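Local coordinates for protein aclacinomycin-N/aclacinomycin-A oxidase (Streptomyces galilaeus, PDB 2IPI) that oxidises the terminal sugar of aclacinomycin N with bicovalently bound FAD and molecular oxygen, giving aclacinomycin A and then aclacinomycin Y, at residues A[175-180]-A[223-228]; A[207-212]-A[410-415]; A[388-393]-A[424-429]. All blocks are in the same frame, centred on the assembly; numbering follows the deposited sequence.

Contact 1 (A[175-180]-A[223-228])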
# COMPACT_ATOMS: atom_id res chain seq x y z
N ASP A 175 0.89 -3.74 12.35
CA ASP A 175 1.19 -4.71 13.37
C ASP A 175 2.20 -4.22 14.40
O ASP A 175 2.61 -4.99 15.28
CB ASP A 175 1.70 -6.01 12.71
CG ASP A 175 0.50 -6.77 12.15
OD1 ASP A 175 -0.59 -6.52 12.72
OD2 ASP A 175 0.61 -7.59 11.21
N HIS A 176 2.62 -2.96 14.25
CA HIS A 176 3.61 -2.31 15.10
C HIS A 176 3.15 -0.91 15.46
O HIS A 176 3.89 -0.03 15.90
CB HIS A 176 5.00 -2.32 14.43
CG HIS A 176 5.45 -3.73 14.17
ND1 HIS A 176 6.20 -4.46 15.06
CD2 HIS A 176 5.22 -4.56 13.11
CE1 HIS A 176 6.43 -5.67 14.56
NE2 HIS A 176 5.83 -5.75 13.37
N LEU A 177 1.86 -0.66 15.26
CA LEU A 177 1.23 0.59 15.62
C LEU A 177 0.78 0.59 17.09
O LEU A 177 -0.10 -0.20 17.45
CB LEU A 177 -0.03 0.81 14.79
CG LEU A 177 -0.64 2.19 14.69
CD1 LEU A 177 0.35 3.24 14.21
CD2 LEU A 177 -1.81 2.14 13.70
N TYR A 178 1.39 1.45 17.89
CA TYR A 178 0.99 1.61 19.28
C TYR A 178 -0.08 2.70 19.42
O TYR A 178 -1.07 2.49 20.11
CB TYR A 178 2.19 1.96 20.17
CG TYR A 178 1.79 2.39 21.57
CD1 TYR A 178 1.95 3.70 21.99
CD2 TYR A 178 1.25 1.46 22.46
CE1 TYR A 178 1.58 4.08 23.27
CE2 TYR A 178 0.87 1.83 23.75
CZ TYR A 178 1.04 3.14 24.13
OH TYR A 178 0.67 3.53 25.40
N ALA A 179 0.11 3.85 18.77
CA ALA A 179 -0.84 4.94 19.03
C ALA A 179 -0.94 5.92 17.88
O ALA A 179 -0.03 6.02 17.04
CB ALA A 179 -0.44 5.68 20.29
N VAL A 180 -2.04 6.67 17.86
CA VAL A 180 -2.18 7.69 16.82
C VAL A 180 -2.78 8.97 17.38
O VAL A 180 -3.72 8.92 18.18
CB VAL A 180 -3.04 7.12 15.67
CG1 VAL A 180 -4.45 6.83 16.17
CG2 VAL A 180 -3.07 8.04 14.47
N THR A 223 -1.85 13.36 12.86
CA THR A 223 -0.84 14.39 13.04
C THR A 223 0.48 13.78 13.53
O THR A 223 1.52 14.45 13.51
CB THR A 223 -1.32 15.46 14.03
OG1 THR A 223 -0.26 16.35 14.40
CG2 THR A 223 -1.76 14.79 15.33
N ARG A 224 0.42 12.53 13.94
CA ARG A 224 1.55 11.79 14.48
C ARG A 224 1.21 10.33 14.77
O ARG A 224 0.17 10.01 15.33
CB ARG A 224 2.07 12.41 15.78
CG ARG A 224 3.29 11.67 16.30
CD ARG A 224 3.88 12.35 17.52
NE ARG A 224 4.35 13.68 17.19
CZ ARG A 224 4.24 14.82 17.84
NH1 ARG A 224 3.60 14.87 19.00
NH2 ARG A 224 4.78 15.91 17.32
N TYR A 225 2.10 9.41 14.39
CA TYR A 225 1.94 8.00 14.62
C TYR A 225 2.99 7.51 15.63
O TYR A 225 4.07 8.09 15.56
CB TYR A 225 2.16 7.18 13.35
CG TYR A 225 1.19 7.28 12.21
CD1 TYR A 225 1.32 8.21 11.19
CD2 TYR A 225 0.10 6.41 12.17
CE1 TYR A 225 0.41 8.28 10.15
CE2 TYR A 225 -0.82 6.48 11.13
CZ TYR A 225 -0.66 7.41 10.13
OH TYR A 225 -1.58 7.45 9.10
N TRP A 226 2.66 6.52 16.42
CA TRP A 226 3.54 5.90 17.41
C TRP A 226 3.76 4.42 17.13
O TRP A 226 2.79 3.69 16.97
CB TRP A 226 3.06 6.14 18.85
CG TRP A 226 3.12 7.59 19.26
CD1 TRP A 226 2.12 8.50 19.04
CD2 TRP A 226 4.16 8.32 19.94
NE1 TRP A 226 2.49 9.73 19.52
CE2 TRP A 226 3.74 9.66 20.08
CE3 TRP A 226 5.42 7.99 20.43
CZ2 TRP A 226 4.50 10.65 20.70
CZ3 TRP A 226 6.18 8.97 21.04
CH2 TRP A 226 5.73 10.30 21.18
N PHE A 227 5.03 4.01 17.07
CA PHE A 227 5.33 2.60 16.84
C PHE A 227 6.10 1.92 17.96
O PHE A 227 7.04 2.48 18.51
CB PHE A 227 6.18 2.43 15.55
CG PHE A 227 5.33 2.84 14.35
CD1 PHE A 227 5.41 4.12 13.85
CD2 PHE A 227 4.47 1.91 13.78
CE1 PHE A 227 4.61 4.53 12.79
CE2 PHE A 227 3.67 2.31 12.71
CZ PHE A 227 3.75 3.60 12.22
N ARG A 228 5.68 0.69 18.24
CA ARG A 228 6.31 -0.23 19.14
C ARG A 228 5.77 -1.63 18.88
O ARG A 228 4.55 -1.81 18.82
CB ARG A 228 6.03 0.17 20.59
CG ARG A 228 7.09 -0.27 21.59
CD ARG A 228 6.51 -1.23 22.60
NE ARG A 228 5.71 -0.53 23.60
CZ ARG A 228 4.41 -0.30 23.56
NH1 ARG A 228 3.68 -0.71 22.52
NH2 ARG A 228 3.80 0.34 24.55

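Contact 2 (A[207-212]-A[410-415])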
# COMPACT_ATOMS: atom_id res chain seq x y z
N LEU A 207 -10.81 3.89 17.91
CA LEU A 207 -10.23 4.86 16.97
C LEU A 207 -8.84 4.36 16.55
O LEU A 207 -8.50 4.46 15.37
CB LEU A 207 -10.17 6.25 17.57
CG LEU A 207 -10.40 7.48 16.70
CD1 LEU A 207 -9.59 8.65 17.22
CD2 LEU A 207 -10.08 7.22 15.24
N TRP A 208 -8.05 3.83 17.48
CA TRP A 208 -6.72 3.32 17.14
C TRP A 208 -6.83 2.19 16.12
O TRP A 208 -6.12 2.09 15.12
CB TRP A 208 -5.94 2.79 18.35
CG TRP A 208 -4.85 1.82 17.99
CD1 TRP A 208 -3.60 2.17 17.55
CD2 TRP A 208 -4.89 0.39 18.03
NE1 TRP A 208 -2.86 1.03 17.31
CE2 TRP A 208 -3.63 -0.08 17.59
CE3 TRP A 208 -5.88 -0.53 18.38
CZ2 TRP A 208 -3.36 -1.44 17.51
CZ3 TRP A 208 -5.62 -1.88 18.30
CH2 TRP A 208 -4.35 -2.33 17.87
N TRP A 209 -7.72 1.27 16.46
CA TRP A 209 -8.10 0.14 15.64
C TRP A 209 -8.43 0.55 14.21
O TRP A 209 -7.96 -0.04 13.24
CB TRP A 209 -9.36 -0.49 16.22
CG TRP A 209 -9.63 -1.85 15.68
CD1 TRP A 209 -10.11 -2.27 14.48
CD2 TRP A 209 -9.40 -3.03 16.47
NE1 TRP A 209 -10.20 -3.64 14.44
CE2 TRP A 209 -9.77 -4.11 15.65
CE3 TRP A 209 -8.93 -3.26 17.76
CZ2 TRP A 209 -9.65 -5.38 16.16
CZ3 TRP A 209 -8.83 -4.57 18.21
CH2 TRP A 209 -9.19 -5.65 17.42
N ALA A 210 -9.25 1.60 14.09
CA ALA A 210 -9.67 2.10 12.79
C ALA A 210 -8.47 2.48 11.93
O ALA A 210 -8.50 2.44 10.70
CB ALA A 210 -10.60 3.29 12.96
N HIS A 211 -7.37 2.86 12.61
CA HIS A 211 -6.21 3.35 11.89
C HIS A 211 -5.26 2.21 11.51
O HIS A 211 -4.24 2.50 10.91
CB HIS A 211 -5.52 4.45 12.70
CG HIS A 211 -6.26 5.76 12.50
ND1 HIS A 211 -7.37 6.12 13.26
CD2 HIS A 211 -6.04 6.77 11.64
CE1 HIS A 211 -7.80 7.30 12.85
NE2 HIS A 211 -7.01 7.74 11.86
N THR A 212 -5.61 0.97 11.84
CA THR A 212 -4.72 -0.14 11.49
C THR A 212 -5.17 -0.83 10.20
O THR A 212 -4.99 -2.05 10.04
CB THR A 212 -4.59 -1.15 12.64
OG1 THR A 212 -3.66 -2.19 12.28
CG2 THR A 212 -5.89 -1.87 12.93
N ALA A 410 -8.32 -8.90 14.52
CA ALA A 410 -7.48 -8.33 15.55
C ALA A 410 -6.98 -6.95 15.16
O ALA A 410 -6.55 -6.18 16.03
CB ALA A 410 -6.30 -9.23 15.86
N THR A 411 -7.10 -6.62 13.89
CA THR A 411 -6.74 -5.32 13.30
C THR A 411 -7.80 -4.92 12.29
O THR A 411 -8.73 -5.73 12.13
CB THR A 411 -5.35 -5.51 12.67
OG1 THR A 411 -4.61 -4.32 12.52
CG2 THR A 411 -5.55 -6.09 11.29
N ALA A 412 -7.75 -3.79 11.60
CA ALA A 412 -8.66 -3.41 10.54
C ALA A 412 -8.06 -3.73 9.17
O ALA A 412 -8.48 -3.22 8.14
CB ALA A 412 -9.06 -1.93 10.58
N THR A 413 -7.03 -4.58 9.20
CA THR A 413 -6.55 -5.30 8.04
C THR A 413 -6.96 -6.77 8.19
O THR A 413 -6.34 -7.54 8.94
CB THR A 413 -5.03 -5.26 7.80
OG1 THR A 413 -4.35 -6.04 8.77
CG2 THR A 413 -4.53 -3.84 7.95
N ALA A 414 -8.04 -7.08 7.47
CA ALA A 414 -8.69 -8.37 7.62
C ALA A 414 -7.95 -9.50 6.91
O ALA A 414 -7.90 -10.62 7.40
CB ALA A 414 -10.11 -8.29 7.09
N GLN A 415 -7.38 -9.20 5.76
CA GLN A 415 -6.82 -10.26 4.91
C GLN A 415 -5.64 -10.95 5.57
O GLN A 415 -4.49 -10.59 5.39
CB GLN A 415 -6.42 -9.65 3.56
CG GLN A 415 -7.62 -9.25 2.72
CD GLN A 415 -8.07 -7.81 2.93
OE1 GLN A 415 -9.02 -7.35 2.29
NE2 GLN A 415 -7.38 -7.08 3.80

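Contact 3 (A[388-393]-A[424-429]). With AKY (methyl (2S,4R)-2-ethyl-2,5,7-trihydroxy-6,11-dioxo-4-{[2,3,6-trideoxy-4-O-{2,6-dideoxy-4-O-[(2S,6S)-6-methyl-5-oxotetrahydro-2h -pyran-2-yl]-alpha-D-lyxo-hexopyranosyl}-3-(dimethylamino)-D-ribo-hexopyranosyl]oxy}-1,2,3,4,6,11-hexahydrotetracene-1-c arboxylate), chain E.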
# COMPACT_ATOMS: atom_id res chain seq x y z
N SER A 388 -0.88 -5.22 -27.74
CA SER A 388 -1.75 -4.18 -27.22
C SER A 388 -1.26 -2.83 -27.68
O SER A 388 -0.19 -2.69 -28.30
CB SER A 388 -1.75 -4.25 -25.68
OG SER A 388 -1.37 -2.98 -25.13
N GLN A 389 -1.97 -1.73 -27.41
CA GLN A 389 -1.22 -0.50 -27.77
C GLN A 389 -0.75 0.19 -26.50
O GLN A 389 -0.35 1.35 -26.51
CB GLN A 389 -2.02 0.40 -28.70
CG GLN A 389 -1.15 1.19 -29.66
CD GLN A 389 -0.92 0.50 -30.99
OE1 GLN A 389 -1.78 -0.22 -31.50
NE2 GLN A 389 0.27 0.70 -31.56
N VAL A 390 -0.80 -0.54 -25.38
CA VAL A 390 -0.53 0.04 -24.07
C VAL A 390 0.45 -0.76 -23.21
O VAL A 390 0.60 -1.97 -23.35
CB VAL A 390 -1.81 0.20 -23.23
CG1 VAL A 390 -3.08 0.14 -24.06
CG2 VAL A 390 -1.85 -0.87 -22.15
N TRP A 391 1.10 -0.03 -22.31
CA TRP A 391 2.09 -0.51 -21.35
C TRP A 391 1.46 -1.14 -20.12
O TRP A 391 1.34 -0.48 -19.09
CB TRP A 391 2.97 0.66 -20.90
CG TRP A 391 4.44 0.40 -21.05
CD1 TRP A 391 5.35 0.20 -20.06
CD2 TRP A 391 5.15 0.30 -22.30
NE1 TRP A 391 6.60 -0.01 -20.62
CE2 TRP A 391 6.50 0.04 -21.98
CE3 TRP A 391 4.77 0.40 -23.63
CZ2 TRP A 391 7.48 -0.11 -22.96
CZ3 TRP A 391 5.75 0.24 -24.60
CH2 TRP A 391 7.09 -0.01 -24.26
N GLY A 392 1.04 -2.40 -20.22
CA GLY A 392 0.39 -3.15 -19.17
C GLY A 392 1.29 -4.13 -18.46
O GLY A 392 2.31 -4.65 -18.94
N GLU A 393 0.94 -4.43 -17.20
CA GLU A 393 1.71 -5.46 -16.50
C GLU A 393 0.97 -5.97 -15.26
O GLU A 393 0.12 -5.27 -14.70
CB GLU A 393 3.10 -4.98 -16.12
CG GLU A 393 3.20 -3.72 -15.26
CD GLU A 393 3.76 -4.09 -13.89
OE1 GLU A 393 4.66 -3.40 -13.36
OE2 GLU A 393 3.25 -5.11 -13.38
N MET A 424 -2.36 -4.88 -10.69
CA MET A 424 -2.28 -4.73 -12.15
C MET A 424 -2.48 -3.28 -12.57
O MET A 424 -3.29 -2.56 -11.99
CB MET A 424 -3.33 -5.58 -12.86
CG MET A 424 -3.49 -6.97 -12.28
SD MET A 424 -4.72 -7.88 -13.25
CE MET A 424 -4.50 -9.51 -12.56
N SER A 425 -1.72 -2.89 -13.59
CA SER A 425 -1.72 -1.51 -14.04
C SER A 425 -1.48 -1.35 -15.54
O SER A 425 -1.04 -2.28 -16.20
CB SER A 425 -0.63 -0.72 -13.30
OG SER A 425 0.66 -1.13 -13.75
N ALA A 426 -1.80 -0.14 -15.97
CA ALA A 426 -1.50 0.52 -17.21
C ALA A 426 -0.91 1.89 -16.85
O ALA A 426 -1.42 2.55 -15.94
CB ALA A 426 -2.70 0.72 -18.11
N THR A 427 0.13 2.23 -17.55
CA THR A 427 0.92 3.43 -17.35
C THR A 427 1.18 4.09 -18.69
O THR A 427 1.52 3.35 -19.62
CB THR A 427 2.27 3.09 -16.68
OG1 THR A 427 2.04 2.15 -15.63
CG2 THR A 427 2.89 4.35 -16.10
N TRP A 428 0.98 5.40 -18.77
CA TRP A 428 1.13 6.11 -20.04
C TRP A 428 1.43 7.59 -19.86
O TRP A 428 1.49 8.13 -18.76
CB TRP A 428 -0.10 5.96 -20.92
CG TRP A 428 -1.41 6.55 -20.54
CD1 TRP A 428 -1.96 7.69 -21.07
CD2 TRP A 428 -2.35 6.06 -19.58
NE1 TRP A 428 -3.18 7.93 -20.50
CE2 TRP A 428 -3.45 6.96 -19.58
CE3 TRP A 428 -2.41 4.97 -18.71
CZ2 TRP A 428 -4.56 6.78 -18.75
CZ3 TRP A 428 -3.50 4.80 -17.89
CH2 TRP A 428 -4.57 5.70 -17.92
N MET A 429 1.63 8.25 -21.00
CA MET A 429 1.95 9.67 -20.94
C MET A 429 0.84 10.54 -21.52
O MET A 429 0.53 11.63 -21.03
CB MET A 429 3.24 9.98 -21.72
CG MET A 429 3.71 11.40 -21.44
SD MET A 429 5.38 11.75 -22.00
CE MET A 429 6.30 10.38 -21.31
O15 AKY E . 2.48 -2.74 -3.63
C42 AKY E . 3.06 -2.00 -4.45
C40 AKY E . 4.55 -2.28 -4.73
C38 AKY E . 5.16 -1.46 -5.78
C39 AKY E . 2.31 -1.03 -5.45
C41 AKY E . 1.15 -1.08 -6.14
O14 AKY E . 3.12 -0.05 -6.04
C37 AKY E . 4.29 -0.61 -6.64
O13 AKY E . 5.09 0.35 -7.29
C35 AKY E . 4.75 0.62 -8.61
C34 AKY E . 5.74 0.02 -9.62
C36 AKY E . 6.33 -1.19 -9.14
O11 AKY E . 6.83 0.98 -10.09
C33 AKY E . 4.49 2.10 -8.84
O12 AKY E . 3.48 2.77 -7.93
C32 AKY E . 5.65 2.84 -9.10
C31 AKY E . 6.30 2.39 -10.27
O7 AKY E . 7.74 2.26 -16.60
C7 AKY E . 8.31 3.45 -17.14
C8 AKY E . 9.72 3.56 -16.70
C9 AKY E . 10.61 2.71 -17.57
O9 AKY E . 10.02 1.45 -17.61
C13 AKY E . 11.99 2.73 -17.01
C14 AKY E . 11.84 2.12 -15.62
C20 AKY E . 8.20 3.33 -18.62
C19 AKY E . 9.29 3.19 -19.49
C10 AKY E . 10.67 3.35 -18.90
C11 AKY E . 9.10 3.14 -20.87
C18 AKY E . 7.82 3.24 -21.41
C17 AKY E . 6.71 3.39 -20.56
C6 AKY E . 6.93 3.42 -19.19
O6 AKY E . 5.89 3.57 -18.34
C12 AKY E . 7.65 3.25 -22.81
O3 AKY E . 8.62 3.11 -23.59
C15 AKY E . 6.35 3.43 -23.35
C1 AKY E . 6.19 3.50 -24.73
C2 AKY E . 4.94 3.72 -25.32
C3 AKY E . 3.84 3.86 -24.48
C16 AKY E . 5.24 3.58 -22.50
C5 AKY E . 5.42 3.56 -21.10
O5 AKY E . 4.51 3.74 -20.26
C4 AKY E . 3.98 3.79 -23.09
O4 AKY E . 2.87 3.95 -22.34
O18 AKY E . 5.55 2.47 -11.49
C45 AKY E . 6.77 2.56 -15.58
C43 AKY E . 10.93 4.85 -18.79
O16 AKY E . 10.03 5.65 -18.55
O17 AKY E . 12.19 5.35 -18.98
C44 AKY E . 12.13 6.26 -20.09
O19 AKY E . 7.26 3.41 -14.58
C47 AKY E . 5.50 1.46 -13.69
N11 AKY E . 4.03 1.52 -13.66
C52 AKY E . 3.29 0.35 -13.32
C51 AKY E . 3.41 2.74 -13.28
C46 AKY E . 6.29 1.24 -14.98
C48 AKY E . 6.34 2.24 -12.67
C49 AKY E . 6.76 3.58 -13.24
C50 AKY E . 6.03 4.86 -12.83

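Contact 1 (A[175-180]-A[223-228])
Strands 177-180 and 223-227 run antiparallel, their axes 4.5 Å apart at closest approach, with L177 facing F227 and V180 facing Y225 as non-hydrogen-bonded pairs. Between them Y178 and A179 both face W226, a classic beta bulge: W226 O accepts from Y178 N at 2.8 Å and from A179 N at 3.2 Å, both donors reaching it from the same face of its carbonyl plane. W226 N returns a bond to A179 O, and R228 N binds H176 O. The two strands are neighbours near the middle of the five-stranded antiparallel sheet of the FAD-binding PCMH-type fold. On the face carrying L177, V180, Y225 and F227, L177 CD1 touches the edge of the Y225 ring at CD2 (3.8 Å) and also meets F227 CE2. Y225 OH is bonded to G155 O. On the other face A179 CB packs on W226 CB at 3.8 Å, while the indole NE1 goes to E181. Y178, its CG anti to the backbone N (chi1 170°), swings its ring beside R228, whose bent chain brings NH2 over one ring face. The resulting cation-pi contact is off-centre, with R228 CZ 4.3 Å from the Y178 ring centroid and the two planes 79° apart.

Contact 2 (A[207-212]-A[410-415])
T212 OG1 has two oxygens within reach, T411 OG1 across the contact and A174 O, the latter at weak hydrogen-bonding geometry; which of them takes its proton is unsettled. The 2.3 Å from T212 OG1 to T411 OG1 is too short to be trusted, and the position of T411 OG1 is itself less sure. The contact joins two parts of the fold: the C-terminal end of helix 205-210, in the FAD-binding PCMH-type region, and the long loop linking strands 391-398 and 420-428 of the seven-stranded antiparallel sheet. W209 supplies the broad surface. A chi1 of -165° sets its indole beside its own carbonyl carbon and out toward the loop, against the backbone of A410 and T411. A410 O sits over one face of the ring, displaced toward the rim, and comes within 3.0 Å of W209 CH2; T411 CA lies over the same face. At the pyrrole end, W209 CD1 meets A412 CB at 4.1 Å. Past the last helical turn, H211 folds back so that its ND1 donates to L207 O at 2.9 Å, nearly straight at 177° and with the oxygen in the imidazole plane. A412 N is buried here without any polar partner in the model.

Contact 3 (A[388-393]-A[424-429])
The first torsions of W391 (chi1 -127°, away from any staggered position) and T427 (chi1 -43°, OG1 anti to the carbonyl carbon) turn two residues of adjacent strands onto one ligand, AKY. The W391 indole lays one face along the fused rings of the aglycone, with AKY C15 3.3 Å above its plane, while its CB rests 3.3 Å from T427 O. T427 grips the ligand twice: OG1 shares a hydrogen bond with the dimethylamino nitrogen N11 at 2.9 Å, either atom being a possible donor, and the backbone O takes a weak bond from the phenolic O4. Further along, S425 OG comes to 3.0 Å from the N-methyl C52; this hydroxyl is buried and has no polar partner in the model. E393 OE1 approaches the same methyl at 4.0 Å, and its carboxylate, hydrogen-bonded through OE2 to S395 OG, would probably favour a protonated amine. Beneath these groups the backbones are tied by E393 N to S425 O (3.1 Å) and S425 N to E393 O (3.2 Å), with G392 and A426 forming the intervening non-hydrogen-bonded pair. T427 N reaches W391 O only weakly. These are neighbouring strands of the seven-stranded antiparallel sheet, whose face bearing W391, E393, S425 and T427 lines the anthracycline pocket.

Contacts 1 and 2 adjoin, their centres 12 Å apart: the indole of W208, on the helix of contact 2, probably donates from NE1 to L177 O of contact 1 at 3.0 Å. Both lie on the same side of the chain's centre, the Y225 side chain about 5 Å from FAD and that of T413 about 10 Å. Contact 3 is on the opposite side, its centre 36 Å from that of contact 1, and contributes W391, E393, S425, T427 and W428 to the AKY pocket. There the T427 side chain is about 11 Å from FAD, and that of E393 about 6 Å from that of Y397, a proton acceptor. Segment 410-415 lies in the connection between the two strands of contact 3, yet the nearest atoms of contacts 2 and 3 are about 15 Å apart.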